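Local coordinates for protein CalS13 (Micromonospora echinospora, PDB 4ZAS) that probably acts as a pyridoxal 5'-phosphate-dependent aminotransferase on a keto sugar nucleotide and binds dTDP-4-keto-6-deoxyglucose, at residues T43-V48 and N274-A279; E62-V67 and P74-V79; V109-L114 and I130-V135; G165-L170 and D319-A324; A345-S350 and H381-W386. All coordinates share one frame; numbering follows the deposited sequence.

Contacts 1 and 2 are neighbours, their centres about 15 Å apart, and they touch where Gly278 O lies 3.9 Å from Tyr63 CB. Contacts 2 and 3 involve the two outermost strands of the same seven-stranded sheet, and about 17 Å separates their nearest atoms. The nearest atoms of contact 5 are about 6 Å from those of both contact 3 and contact 4. Bound dTDP-4-keto-6-deoxyglucose lies in this region, about 6 Å from the side chain of Ala348 in contact 5 and about 10 Å from that of Leu114 in contact 3. Contacts 1 and 5 also reach the second subunit. Lys222, the predicted cofactor lysine, belongs to none of the five.

Contact 1: residues T43-V48 and N274-A279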
# COMPACT_ATOMS: atom_id res chain seq x y z
N THR A 43 -13.43 14.82 15.71
CA THR A 43 -12.70 15.20 16.91
C THR A 43 -11.42 14.39 17.10
O THR A 43 -10.35 14.93 17.40
CB THR A 43 -13.59 15.05 18.13
OG1 THR A 43 -14.73 15.92 17.99
CG2 THR A 43 -12.83 15.42 19.38
N ARG A 44 -11.55 13.08 16.97
CA ARG A 44 -10.42 12.19 17.14
C ARG A 44 -9.34 12.47 16.08
O ARG A 44 -8.15 12.59 16.40
CB ARG A 44 -10.91 10.74 17.05
CG ARG A 44 -11.13 10.07 18.40
CD ARG A 44 -11.29 8.58 18.19
NE ARG A 44 -11.26 7.81 19.44
CZ ARG A 44 -12.33 7.41 20.11
NH1 ARG A 44 -13.55 7.69 19.65
NH2 ARG A 44 -12.19 6.72 21.22
N VAL A 45 -9.77 12.61 14.83
CA VAL A 45 -8.89 12.83 13.68
C VAL A 45 -8.18 14.14 13.83
O VAL A 45 -7.01 14.27 13.52
CB VAL A 45 -9.69 12.78 12.36
CG1 VAL A 45 -8.86 13.32 11.20
CG2 VAL A 45 -10.14 11.38 12.09
N SER A 46 -8.93 15.13 14.29
CA SER A 46 -8.39 16.46 14.51
C SER A 46 -7.22 16.41 15.48
O SER A 46 -6.25 17.12 15.29
CB SER A 46 -9.48 17.38 15.03
OG SER A 46 -9.00 18.69 15.20
N ALA A 47 -7.31 15.55 16.49
CA ALA A 47 -6.23 15.41 17.48
C ALA A 47 -4.94 14.87 16.87
O ALA A 47 -3.84 15.34 17.18
CB ALA A 47 -6.68 14.52 18.62
N VAL A 48 -5.09 13.88 16.00
CA VAL A 48 -4.00 13.32 15.25
C VAL A 48 -3.33 14.38 14.40
O VAL A 48 -2.10 14.43 14.31
CB VAL A 48 -4.49 12.19 14.36
CG1 VAL A 48 -3.59 12.01 13.14
CG2 VAL A 48 -4.59 10.93 15.16
N ASN A 274 -1.74 4.52 9.01
CA ASN A 274 -1.31 5.75 9.67
C ASN A 274 -2.25 6.18 10.78
O ASN A 274 -3.31 5.58 10.99
CB ASN A 274 -1.11 6.88 8.64
CG ASN A 274 -2.40 7.35 7.98
OD1 ASN A 274 -3.53 7.11 8.44
ND2 ASN A 274 -2.21 8.09 6.87
N GLU A 275 -1.84 7.23 11.50
CA GLU A 275 -2.57 7.65 12.69
C GLU A 275 -3.99 8.07 12.38
O GLU A 275 -4.88 7.97 13.23
CB GLU A 275 -1.83 8.79 13.38
CG GLU A 275 -0.53 8.37 13.99
CD GLU A 275 -0.75 7.53 15.21
OE1 GLU A 275 -0.90 8.11 16.31
OE2 GLU A 275 -0.78 6.29 15.09
N ILE A 276 -4.22 8.51 11.16
CA ILE A 276 -5.56 8.92 10.78
C ILE A 276 -6.45 7.70 10.66
O ILE A 276 -7.58 7.70 11.14
CB ILE A 276 -5.53 9.78 9.50
CG1 ILE A 276 -4.82 11.10 9.81
CG2 ILE A 276 -6.92 10.10 9.01
CD1 ILE A 276 -4.39 11.83 8.62
N GLY A 277 -5.93 6.63 10.07
CA GLY A 277 -6.66 5.38 10.01
C GLY A 277 -6.97 4.84 11.39
O GLY A 277 -8.10 4.48 11.69
N GLY A 278 -5.96 4.81 12.25
CA GLY A 278 -6.16 4.34 13.60
C GLY A 278 -7.21 5.15 14.33
O GLY A 278 -8.04 4.60 15.04
N ALA A 279 -7.21 6.47 14.14
CA ALA A 279 -8.18 7.33 14.82
C ALA A 279 -9.62 7.00 14.40
O ALA A 279 -10.51 6.83 15.25
CB ALA A 279 -7.86 8.78 14.56
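Val48 points its side chain toward the helix that starts at Glu275, and its two methyls do different work. From CB, branch CG1 runs anti to the backbone N (chi1 154°) and touches two carbons, 3.7 Å from Ile276 CG1 and 3.7 Å from Glu275 CB. Branch CG2 turns to the helix backbone and rests 3.5 Å from Glu275 O, with Ala279 CB 4.0 Å from it on the next turn. Ala279 in turn lies against Val45, whose CG2 stands 4.2 Å from its CB. Beyond that, the extended chain of Arg44 passes over the end of the segment, Arg44 CD 3.5 Å from Ala279 O. Of the Glu275 side chain, CB is what meets Val48; the chain bends at chi2 (-72°) and sends the carboxylate to the backbone N atoms of Thr59 and Val60, at the start of helix 58-71. Asn274 caps its own helix, OD1 accepting from Gly277 N at 2.9 Å. Val45 also packs on Val45 of the second subunit, and Ile276 on Ile280 of that subunit. The short axes approach to 8.9 Å at 156°: this is an almost antiparallel helix pair built on valine, isoleucine and alanine side chains, set at the subunit interface and next to Leu54 and Arg53, which bind dTDP in a structure of this protein.

Contact 2: residues E62-V67 and P74-V79; sequences EYEAAV and PRVVSV
Helix-on-strand packing, pinned by one carboxylate, joins Glu64 and Val67 of helix 58-71 to Val76 and Ser78 of strand 76-79, an outermost strand of the large sheet. Glu64 runs straight out beyond CG and delivers OE2 to Ser78. That oxygen accepts twice: from Ser78 N at 2.9 Å, N-H...O angle 160°, and from Ser78 OG at 2.7 Å. The two donors reach it from opposite faces of the carboxylate plane. Ser78 can offer both because its OG sits between its own N and carbonyl carbon (chi1 64°), close beside the N-H. Arg247 adds a salt bridge to the same OE2. The sheet's strand order, with a single antiparallel strand 230-233 next to this one, is that of the large domain of fold-type I pyridoxal phosphate enzymes. Replacing Glu64 by an alanine would probably leave Ser78 N and OG without this acceptor and Arg247 without this counter-charge. Nearer the start of the strand the packing is apolar: Val67 CG1 meets Val76 CG1 at 4.1 Å, the two side chains at about a right angle, while Val76 CB lies 3.7 Å from Glu64 O. The Tyr63 ring comes in edge-on, CE2 4.4 Å from Ser78 CB.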
# COMPACT_ATOMS: atom_id res chain seq x y z
N GLU A 62 -3.08 1.82 19.81
CA GLU A 62 -4.28 1.79 20.65
C GLU A 62 -5.41 1.07 19.92
O GLU A 62 -6.19 0.34 20.53
CB GLU A 62 -4.74 3.21 21.03
CG GLU A 62 -6.00 3.19 21.89
CD GLU A 62 -6.59 4.56 22.19
OE1 GLU A 62 -5.98 5.59 21.85
OE2 GLU A 62 -7.69 4.60 22.79
N TYR A 63 -5.52 1.32 18.63
CA TYR A 63 -6.48 0.64 17.78
C TYR A 63 -6.20 -0.87 17.68
O TYR A 63 -7.10 -1.69 17.90
CB TYR A 63 -6.48 1.31 16.40
CG TYR A 63 -7.14 0.54 15.28
CD1 TYR A 63 -8.53 0.33 15.26
CD2 TYR A 63 -6.40 0.09 14.19
CE1 TYR A 63 -9.14 -0.33 14.22
CE2 TYR A 63 -7.01 -0.59 13.14
CZ TYR A 63 -8.38 -0.79 13.16
OH TYR A 63 -8.97 -1.47 12.11
N GLU A 64 -4.96 -1.24 17.38
CA GLU A 64 -4.58 -2.66 17.28
C GLU A 64 -4.92 -3.42 18.57
O GLU A 64 -5.34 -4.58 18.52
CB GLU A 64 -3.09 -2.80 16.97
CG GLU A 64 -2.67 -2.37 15.56
CD GLU A 64 -1.16 -2.41 15.38
OE1 GLU A 64 -0.45 -2.45 16.41
OE2 GLU A 64 -0.67 -2.39 14.22
N ALA A 65 -4.71 -2.79 19.71
CA ALA A 65 -5.05 -3.42 20.98
C ALA A 65 -6.55 -3.63 21.13
O ALA A 65 -6.99 -4.69 21.56
CB ALA A 65 -4.52 -2.58 22.15
N ALA A 66 -7.33 -2.62 20.74
CA ALA A 66 -8.79 -2.67 20.86
C ALA A 66 -9.37 -3.76 19.97
O ALA A 66 -10.27 -4.49 20.39
CB ALA A 66 -9.40 -1.34 20.51
N VAL A 67 -8.86 -3.84 18.75
CA VAL A 67 -9.27 -4.91 17.85
C VAL A 67 -8.92 -6.26 18.49
O VAL A 67 -9.74 -7.19 18.51
CB VAL A 67 -8.61 -4.78 16.47
CG1 VAL A 67 -8.84 -6.03 15.69
CG2 VAL A 67 -9.20 -3.60 15.71
N PRO A 74 -4.44 -11.02 20.80
CA PRO A 74 -3.68 -9.76 20.83
C PRO A 74 -2.72 -9.54 19.64
O PRO A 74 -2.27 -8.41 19.44
CB PRO A 74 -2.91 -9.87 22.15
CG PRO A 74 -2.74 -11.34 22.36
CD PRO A 74 -4.00 -11.96 21.84
N ARG A 75 -2.44 -10.59 18.87
CA ARG A 75 -1.45 -10.49 17.79
C ARG A 75 -2.00 -9.83 16.54
O ARG A 75 -2.10 -10.45 15.48
CB ARG A 75 -0.91 -11.88 17.44
CG ARG A 75 -0.22 -12.56 18.61
CD ARG A 75 -0.34 -14.03 18.47
NE ARG A 75 0.05 -14.70 19.70
CZ ARG A 75 -0.77 -15.51 20.34
NH1 ARG A 75 -2.01 -15.66 19.86
NH2 ARG A 75 -0.41 -16.11 21.47
N VAL A 76 -2.31 -8.55 16.66
CA VAL A 76 -2.92 -7.81 15.57
C VAL A 76 -1.90 -6.85 14.95
O VAL A 76 -1.30 -6.03 15.64
CB VAL A 76 -4.16 -7.04 16.05
CG1 VAL A 76 -4.78 -6.24 14.89
CG2 VAL A 76 -5.17 -8.00 16.63
N VAL A 77 -1.71 -6.97 13.65
CA VAL A 77 -0.83 -6.08 12.92
C VAL A 77 -1.63 -5.28 11.91
O VAL A 77 -2.05 -5.82 10.89
CB VAL A 77 0.30 -6.87 12.22
CG1 VAL A 77 1.20 -5.94 11.42
CG2 VAL A 77 1.10 -7.66 13.24
N SER A 78 -1.85 -3.99 12.17
CA SER A 78 -2.59 -3.15 11.22
C SER A 78 -1.77 -2.96 9.92
O SER A 78 -0.52 -3.06 9.93
CB SER A 78 -2.94 -1.80 11.85
OG SER A 78 -1.77 -1.04 12.16
N VAL A 79 -2.48 -2.74 8.81
CA VAL A 79 -1.84 -2.52 7.50
C VAL A 79 -2.69 -1.50 6.73
O VAL A 79 -3.80 -1.20 7.15
CB VAL A 79 -1.68 -3.82 6.69
CG1 VAL A 79 -0.47 -4.66 7.16
CG2 VAL A 79 -2.99 -4.62 6.70

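Contact 3: residues V109-L114 and I130-V135; sequences VLTTPL and IRWVDV
Thr111 and Trp132 lie side by side on neighbouring parallel strands of a beta-alpha-beta unit, in which helix 121-125 connects strand 108-111 to the outermost strand 129-132. The backbones are stitched by Arg131 N to Val109 O (2.9 Å), Thr111 N to Arg131 O (3.1 Å) and Val133 N to Thr111 O (2.9 Å). Packing is tight around the indole. Ile130 CG2 sits over the centre of one face, and Pro113 CB lies over the opposite face nearer the rim, a CH-pi contact 3.9 Å from the centroid of the six-membered ring of Trp132. Thr111 CG2 comes within 3.6 Å of Trp132 CZ3, while its hydroxyl binds Asn120. The other face of the sheet is looser at Arg131, the partly exposed member of the pair with Leu110. Leu110 CD2 packs at 3.5 Å on Arg131 CB and lies over one face of the guanidinium, but the arginine chain bends at chi3 (58°) and carries its tip off from the neighbouring strand, with a long, weak ion pair to Glu108. Past the strands the chains remain in touch: Thr112 OG1, which accepts from Leu114 N in an ST turn, rests 3.4 Å from Val135 CG2.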
# COMPACT_ATOMS: atom_id res chain seq x y z
N VAL A 109 -0.24 -21.87 -4.50
CA VAL A 109 -1.26 -21.53 -3.51
C VAL A 109 -2.62 -21.98 -4.02
O VAL A 109 -3.03 -21.63 -5.13
CB VAL A 109 -1.27 -20.01 -3.22
CG1 VAL A 109 -2.38 -19.66 -2.22
CG2 VAL A 109 0.10 -19.56 -2.69
N LEU A 110 -3.29 -22.77 -3.20
CA LEU A 110 -4.64 -23.23 -3.48
C LEU A 110 -5.61 -22.19 -2.94
O LEU A 110 -5.52 -21.79 -1.78
CB LEU A 110 -4.89 -24.60 -2.84
CG LEU A 110 -4.10 -25.74 -3.48
CD1 LEU A 110 -4.10 -26.96 -2.60
CD2 LEU A 110 -4.61 -26.06 -4.88
N THR A 111 -6.51 -21.73 -3.79
CA THR A 111 -7.40 -20.63 -3.41
C THR A 111 -8.72 -20.70 -4.15
O THR A 111 -8.87 -21.46 -5.12
CB THR A 111 -6.76 -19.27 -3.71
OG1 THR A 111 -7.69 -18.23 -3.40
CG2 THR A 111 -6.42 -19.17 -5.18
N THR A 112 -9.67 -19.87 -3.74
CA THR A 112 -10.96 -19.85 -4.41
C THR A 112 -11.05 -18.70 -5.40
O THR A 112 -10.53 -17.62 -5.14
CB THR A 112 -12.12 -19.76 -3.43
OG1 THR A 112 -13.31 -19.44 -4.15
CG2 THR A 112 -11.85 -18.67 -2.42
N PRO A 113 -11.66 -18.95 -6.56
CA PRO A 113 -11.83 -17.90 -7.57
C PRO A 113 -13.08 -17.04 -7.34
O PRO A 113 -13.19 -15.96 -7.94
CB PRO A 113 -11.94 -18.69 -8.88
CG PRO A 113 -12.38 -20.00 -8.49
CD PRO A 113 -11.95 -20.28 -7.09
N LEU A 114 -13.98 -17.50 -6.47
CA LEU A 114 -15.17 -16.72 -6.14
C LEU A 114 -14.85 -15.79 -4.97
O LEU A 114 -15.05 -16.13 -3.79
CB LEU A 114 -16.35 -17.64 -5.81
CG LEU A 114 -17.69 -16.96 -5.50
CD1 LEU A 114 -17.95 -15.94 -6.54
CD2 LEU A 114 -18.82 -17.99 -5.51
N ILE A 130 -0.92 -19.84 -8.81
CA ILE A 130 -2.30 -20.07 -8.39
C ILE A 130 -2.82 -21.45 -8.87
O ILE A 130 -2.67 -21.78 -10.05
CB ILE A 130 -3.22 -18.96 -8.92
CG1 ILE A 130 -3.00 -17.67 -8.14
CG2 ILE A 130 -4.68 -19.39 -8.86
CD1 ILE A 130 -3.88 -16.52 -8.62
N ARG A 131 -3.37 -22.25 -7.96
CA ARG A 131 -4.21 -23.39 -8.36
C ARG A 131 -5.62 -23.23 -7.77
O ARG A 131 -5.79 -22.97 -6.58
CB ARG A 131 -3.60 -24.74 -7.97
CG ARG A 131 -2.49 -25.21 -8.90
CD ARG A 131 -2.03 -26.63 -8.59
NE ARG A 131 -3.09 -27.63 -8.66
CZ ARG A 131 -3.03 -28.82 -8.06
NH1 ARG A 131 -1.96 -29.14 -7.32
NH2 ARG A 131 -4.03 -29.68 -8.17
N TRP A 132 -6.62 -23.30 -8.64
CA TRP A 132 -7.98 -23.04 -8.21
C TRP A 132 -8.61 -24.24 -7.54
O TRP A 132 -8.53 -25.37 -8.02
CB TRP A 132 -8.84 -22.61 -9.39
CG TRP A 132 -8.38 -21.33 -10.08
CD1 TRP A 132 -8.01 -21.19 -11.39
CD2 TRP A 132 -8.27 -20.02 -9.49
NE1 TRP A 132 -7.67 -19.89 -11.65
CE2 TRP A 132 -7.84 -19.14 -10.51
CE3 TRP A 132 -8.52 -19.50 -8.22
CZ2 TRP A 132 -7.63 -17.78 -10.29
CZ3 TRP A 132 -8.32 -18.14 -8.00
CH2 TRP A 132 -7.87 -17.30 -9.03
N VAL A 133 -9.27 -23.98 -6.43
CA VAL A 133 -10.09 -24.99 -5.83
C VAL A 133 -11.54 -24.64 -6.13
O VAL A 133 -11.92 -23.46 -6.15
CB VAL A 133 -9.80 -25.10 -4.34
CG1 VAL A 133 -10.55 -26.26 -3.75
CG2 VAL A 133 -8.33 -25.30 -4.16
N ASP A 134 -12.35 -25.67 -6.39
CA ASP A 134 -13.75 -25.47 -6.73
C ASP A 134 -14.47 -24.84 -5.53
O ASP A 134 -13.94 -24.78 -4.42
CB ASP A 134 -14.41 -26.79 -7.16
CG ASP A 134 -15.68 -26.59 -8.02
OD1 ASP A 134 -16.03 -25.44 -8.33
OD2 ASP A 134 -16.29 -27.61 -8.44
N VAL A 135 -15.66 -24.35 -5.80
CA VAL A 135 -16.49 -23.71 -4.81
C VAL A 135 -17.64 -24.65 -4.46
O VAL A 135 -18.16 -25.37 -5.31
CB VAL A 135 -16.99 -22.35 -5.34
CG1 VAL A 135 -18.11 -21.82 -4.49
CG2 VAL A 135 -15.84 -21.35 -5.38

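Contact 4: residues G165-L170 and D319-A324; sequences GYPVDL and DDREPA
Arg321 packs against both Tyr166 and Pro167, and with these two residues it makes up most of the contact. Its first torsion (chi1 73°) sets CG between the backbone N and the carbonyl carbon, and a bend at chi3 (67°) turns the guanidinium toward the hydroxyl end of the tyrosine, with Tyr166 OH over one of its faces. Arg321 CD makes a CH-pi contact over the ring face, 4.1 Å from the Tyr166 centroid, and the guanidinium plane is turned 34° from the ring. On the proline side, Pro167 CG touches Arg321 CB at 4.0 Å as the two side chains slide past each other, and NH1 makes a weak hydrogen bond to Pro167 O at 2.9 Å. Two carboxylates take the remaining nitrogens. Asp320 OD1 is gripped side-on, 3.0 Å from Arg321 NE and equally far from NH2, nearly in the guanidinium plane; Asp169 OD2 forms a weaker salt bridge at 3.4 Å from Arg321 NH2. The positive group probably eases the repulsion between these two acids, and a leucine in its place would probably leave Asp169 and Asp320 facing each other without the shared counter-charge. Arg203 is a second partner of Asp320, and Tyr166 OH bonds Glu316. Further along, Pro323 CG packs on Tyr166 CD1 at 3.5 Å, and Ala324 N donates to Gly165 O. Asp169 also caps helix 170-180 through Arg172 N. A salt-bridge network thus fastens the loop after strand 155-161 to strand 321-322, an outermost strand of a small antiparallel sheet.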
# COMPACT_ATOMS: atom_id res chain seq x y z
N GLY A 165 -18.96 -12.91 4.81
CA GLY A 165 -18.89 -13.09 6.25
C GLY A 165 -19.53 -14.37 6.74
O GLY A 165 -19.81 -14.52 7.94
N TYR A 166 -19.79 -15.30 5.82
CA TYR A 166 -20.25 -16.63 6.21
C TYR A 166 -19.03 -17.51 6.41
O TYR A 166 -18.29 -17.77 5.46
CB TYR A 166 -21.23 -17.25 5.18
CG TYR A 166 -21.78 -18.59 5.63
CD1 TYR A 166 -22.94 -18.68 6.39
CD2 TYR A 166 -21.11 -19.77 5.32
CE1 TYR A 166 -23.44 -19.93 6.82
CE2 TYR A 166 -21.60 -21.01 5.74
CZ TYR A 166 -22.76 -21.09 6.49
OH TYR A 166 -23.23 -22.32 6.91
N PRO A 167 -18.80 -17.95 7.63
CA PRO A 167 -17.59 -18.70 7.96
C PRO A 167 -17.42 -20.05 7.26
O PRO A 167 -18.30 -20.90 7.29
CB PRO A 167 -17.72 -18.93 9.47
CG PRO A 167 -18.60 -17.80 9.94
CD PRO A 167 -19.59 -17.59 8.83
N VAL A 168 -16.25 -20.23 6.65
CA VAL A 168 -15.80 -21.54 6.21
C VAL A 168 -15.82 -22.52 7.40
O VAL A 168 -15.60 -22.12 8.54
CB VAL A 168 -14.40 -21.42 5.61
CG1 VAL A 168 -13.80 -22.79 5.31
CG2 VAL A 168 -14.46 -20.55 4.36
N ASP A 169 -16.11 -23.80 7.15
CA ASP A 169 -16.00 -24.79 8.21
C ASP A 169 -14.54 -25.00 8.56
O ASP A 169 -13.88 -25.84 7.96
CB ASP A 169 -16.61 -26.13 7.80
CG ASP A 169 -16.78 -27.06 8.98
OD1 ASP A 169 -15.76 -27.52 9.52
OD2 ASP A 169 -17.94 -27.35 9.34
N LEU A 170 -14.03 -24.26 9.54
CA LEU A 170 -12.59 -24.26 9.78
C LEU A 170 -12.13 -25.60 10.37
O LEU A 170 -11.03 -26.07 10.09
CB LEU A 170 -12.19 -23.07 10.67
CG LEU A 170 -12.38 -21.66 10.06
CD1 LEU A 170 -12.05 -20.51 11.03
CD2 LEU A 170 -11.63 -21.47 8.74
N ASP A 319 -25.88 -23.99 12.37
CA ASP A 319 -26.20 -23.54 13.73
C ASP A 319 -24.95 -23.14 14.49
O ASP A 319 -25.01 -22.38 15.46
CB ASP A 319 -26.88 -24.66 14.51
CG ASP A 319 -28.24 -25.00 13.96
OD1 ASP A 319 -28.93 -24.09 13.44
OD2 ASP A 319 -28.63 -26.18 14.05
N ASP A 320 -23.81 -23.66 14.04
CA ASP A 320 -22.59 -23.58 14.83
C ASP A 320 -21.75 -22.39 14.41
O ASP A 320 -20.54 -22.37 14.65
CB ASP A 320 -21.80 -24.88 14.71
CG ASP A 320 -21.22 -25.09 13.31
OD1 ASP A 320 -21.60 -24.37 12.35
OD2 ASP A 320 -20.39 -26.01 13.17
N ARG A 321 -22.37 -21.42 13.76
CA ARG A 321 -21.65 -20.20 13.37
C ARG A 321 -22.64 -19.07 13.22
O ARG A 321 -23.81 -19.29 12.99
CB ARG A 321 -20.86 -20.39 12.07
CG ARG A 321 -21.70 -20.46 10.82
CD ARG A 321 -20.95 -21.20 9.72
NE ARG A 321 -20.80 -22.59 10.11
CZ ARG A 321 -20.26 -23.53 9.34
NH1 ARG A 321 -19.82 -23.20 8.14
NH2 ARG A 321 -20.18 -24.79 9.76
N GLU A 322 -22.14 -17.85 13.36
CA GLU A 322 -22.97 -16.65 13.28
C GLU A 322 -22.43 -15.70 12.22
O GLU A 322 -21.52 -14.92 12.48
CB GLU A 322 -23.01 -15.97 14.64
CG GLU A 322 -24.38 -15.57 15.09
CD GLU A 322 -24.36 -15.02 16.49
OE1 GLU A 322 -23.29 -15.11 17.14
OE2 GLU A 322 -25.39 -14.48 16.93
N PRO A 323 -22.99 -15.78 11.01
CA PRO A 323 -22.55 -15.01 9.85
C PRO A 323 -22.70 -13.51 10.03
O PRO A 323 -23.50 -13.06 10.85
CB PRO A 323 -23.46 -15.51 8.73
CG PRO A 323 -23.90 -16.84 9.17
CD PRO A 323 -24.02 -16.77 10.66
N ALA A 324 -21.92 -12.75 9.27
CA ALA A 324 -21.91 -11.29 9.37
C ALA A 324 -22.84 -10.65 8.36
O ALA A 324 -23.20 -9.49 8.51
CB ALA A 324 -20.49 -10.74 9.19

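Contact 5: residues A345-S350 and H381-W386; sequences AGIATS and HIPVGW
His381 and Ser350 form a single antiparallel bridge, a hydrogen-bonded pair, and the histidine side chain adds a third bond to it. Ser350 N gives to His381 O at 3.1 Å, and His381 N returns to Ser350 O at 3.0 Å. With CG beside its own backbone N (chi1 -59°) and the ring turned by chi2 of 85°, the imidazole swings back along the strand and points ND1 at the same carbonyl. ND1 donates to Ser350 O at 3.0 Å, the oxygen lying almost exactly in the ring plane. Ser350 holds OG anti to its N (chi1 -178°), where it meets Val352 N and Ile258 O of the second subunit. In the other direction the chains pack through carbon: Ile347 CG2, itself anti to the backbone N, meets Pro383 CD at 3.8 Å, the two side chains at about a right angle. Ala348 O lies 3.0 Å from Pro383 CD, and Thr349 runs beside Ile382, OG1 3.9 Å from CG2. Val352 lines the pocket of the bound sugar nucleotide, and the side chain of Ala348 is about 6 Å from that ligand. Because ND1 donates here while NE2 pairs with Trp163 NE1, itself an N-H, the bonding is consistent with a neutral imidazole protonated on ND1.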
# COMPACT_ATOMS: atom_id res chain seq x y z
N ALA A 345 -37.20 -0.92 -9.15
CA ALA A 345 -37.82 -0.66 -7.86
C ALA A 345 -36.88 0.12 -6.95
O ALA A 345 -37.19 0.38 -5.78
CB ALA A 345 -38.26 -1.96 -7.21
N GLY A 346 -35.72 0.50 -7.48
CA GLY A 346 -34.79 1.30 -6.71
C GLY A 346 -33.94 0.50 -5.76
O GLY A 346 -33.47 1.00 -4.74
N ILE A 347 -33.73 -0.76 -6.11
CA ILE A 347 -32.95 -1.65 -5.28
C ILE A 347 -31.66 -1.99 -6.00
O ILE A 347 -31.67 -2.54 -7.11
CB ILE A 347 -33.74 -2.90 -4.93
CG1 ILE A 347 -35.03 -2.50 -4.22
CG2 ILE A 347 -32.90 -3.83 -4.07
CD1 ILE A 347 -36.08 -3.58 -4.26
N ALA A 348 -30.54 -1.60 -5.41
CA ALA A 348 -29.25 -1.93 -5.97
C ALA A 348 -28.95 -3.40 -5.76
O ALA A 348 -29.25 -3.95 -4.71
CB ALA A 348 -28.18 -1.07 -5.37
N THR A 349 -28.28 -3.99 -6.73
CA THR A 349 -28.06 -5.42 -6.78
C THR A 349 -26.75 -5.67 -7.52
O THR A 349 -26.47 -4.96 -8.48
CB THR A 349 -29.26 -6.09 -7.47
OG1 THR A 349 -30.23 -6.48 -6.48
CG2 THR A 349 -28.86 -7.29 -8.25
N SER A 350 -25.93 -6.65 -7.11
CA SER A 350 -24.66 -6.87 -7.83
C SER A 350 -24.09 -8.29 -7.75
O SER A 350 -24.28 -8.99 -6.76
CB SER A 350 -23.59 -5.88 -7.36
OG SER A 350 -22.38 -6.06 -8.08
N HIS A 381 -26.35 -10.48 -5.26
CA HIS A 381 -26.35 -9.94 -3.91
C HIS A 381 -27.32 -8.78 -3.77
O HIS A 381 -27.40 -7.91 -4.64
CB HIS A 381 -24.94 -9.50 -3.52
CG HIS A 381 -23.93 -10.61 -3.57
ND1 HIS A 381 -23.29 -10.97 -4.73
CD2 HIS A 381 -23.49 -11.46 -2.62
CE1 HIS A 381 -22.47 -11.98 -4.49
NE2 HIS A 381 -22.58 -12.30 -3.21
N ILE A 382 -28.04 -8.76 -2.65
CA ILE A 382 -29.07 -7.76 -2.44
C ILE A 382 -28.75 -7.04 -1.12
O ILE A 382 -28.14 -7.63 -0.23
CB ILE A 382 -30.48 -8.39 -2.44
CG1 ILE A 382 -30.66 -9.25 -1.19
CG2 ILE A 382 -30.70 -9.20 -3.70
CD1 ILE A 382 -32.04 -9.77 -1.03
N PRO A 383 -29.16 -5.77 -1.00
CA PRO A 383 -28.88 -4.95 0.18
C PRO A 383 -29.43 -5.57 1.44
O PRO A 383 -30.57 -5.99 1.43
CB PRO A 383 -29.60 -3.64 -0.12
CG PRO A 383 -29.72 -3.61 -1.59
CD PRO A 383 -29.93 -5.03 -2.00
N VAL A 384 -28.62 -5.61 2.50
CA VAL A 384 -29.03 -6.22 3.76
C VAL A 384 -28.50 -5.41 4.94
O VAL A 384 -28.88 -5.67 6.08
CB VAL A 384 -28.55 -7.70 3.83
CG1 VAL A 384 -27.06 -7.77 4.10
CG2 VAL A 384 -29.35 -8.52 4.87
N GLY A 385 -27.64 -4.43 4.65
CA GLY A 385 -26.96 -3.65 5.68
C GLY A 385 -27.76 -2.78 6.65
O GLY A 385 -28.99 -2.74 6.61
N TRP A 386 -27.03 -2.09 7.54
CA TRP A 386 -27.59 -1.32 8.66
C TRP A 386 -28.40 -0.08 8.25
O TRP A 386 -29.08 0.52 9.08
CB TRP A 386 -26.46 -0.88 9.61
CG TRP A 386 -25.30 -0.22 8.90
CD1 TRP A 386 -24.13 -0.82 8.52
CD2 TRP A 386 -25.23 1.14 8.45
NE1 TRP A 386 -23.33 0.09 7.87
CE2 TRP A 386 -23.97 1.30 7.81
CE3 TRP A 386 -26.10 2.24 8.52
CZ2 TRP A 386 -23.56 2.51 7.25
CZ3 TRP A 386 -25.69 3.44 7.96
CH2 TRP A 386 -24.43 3.57 7.34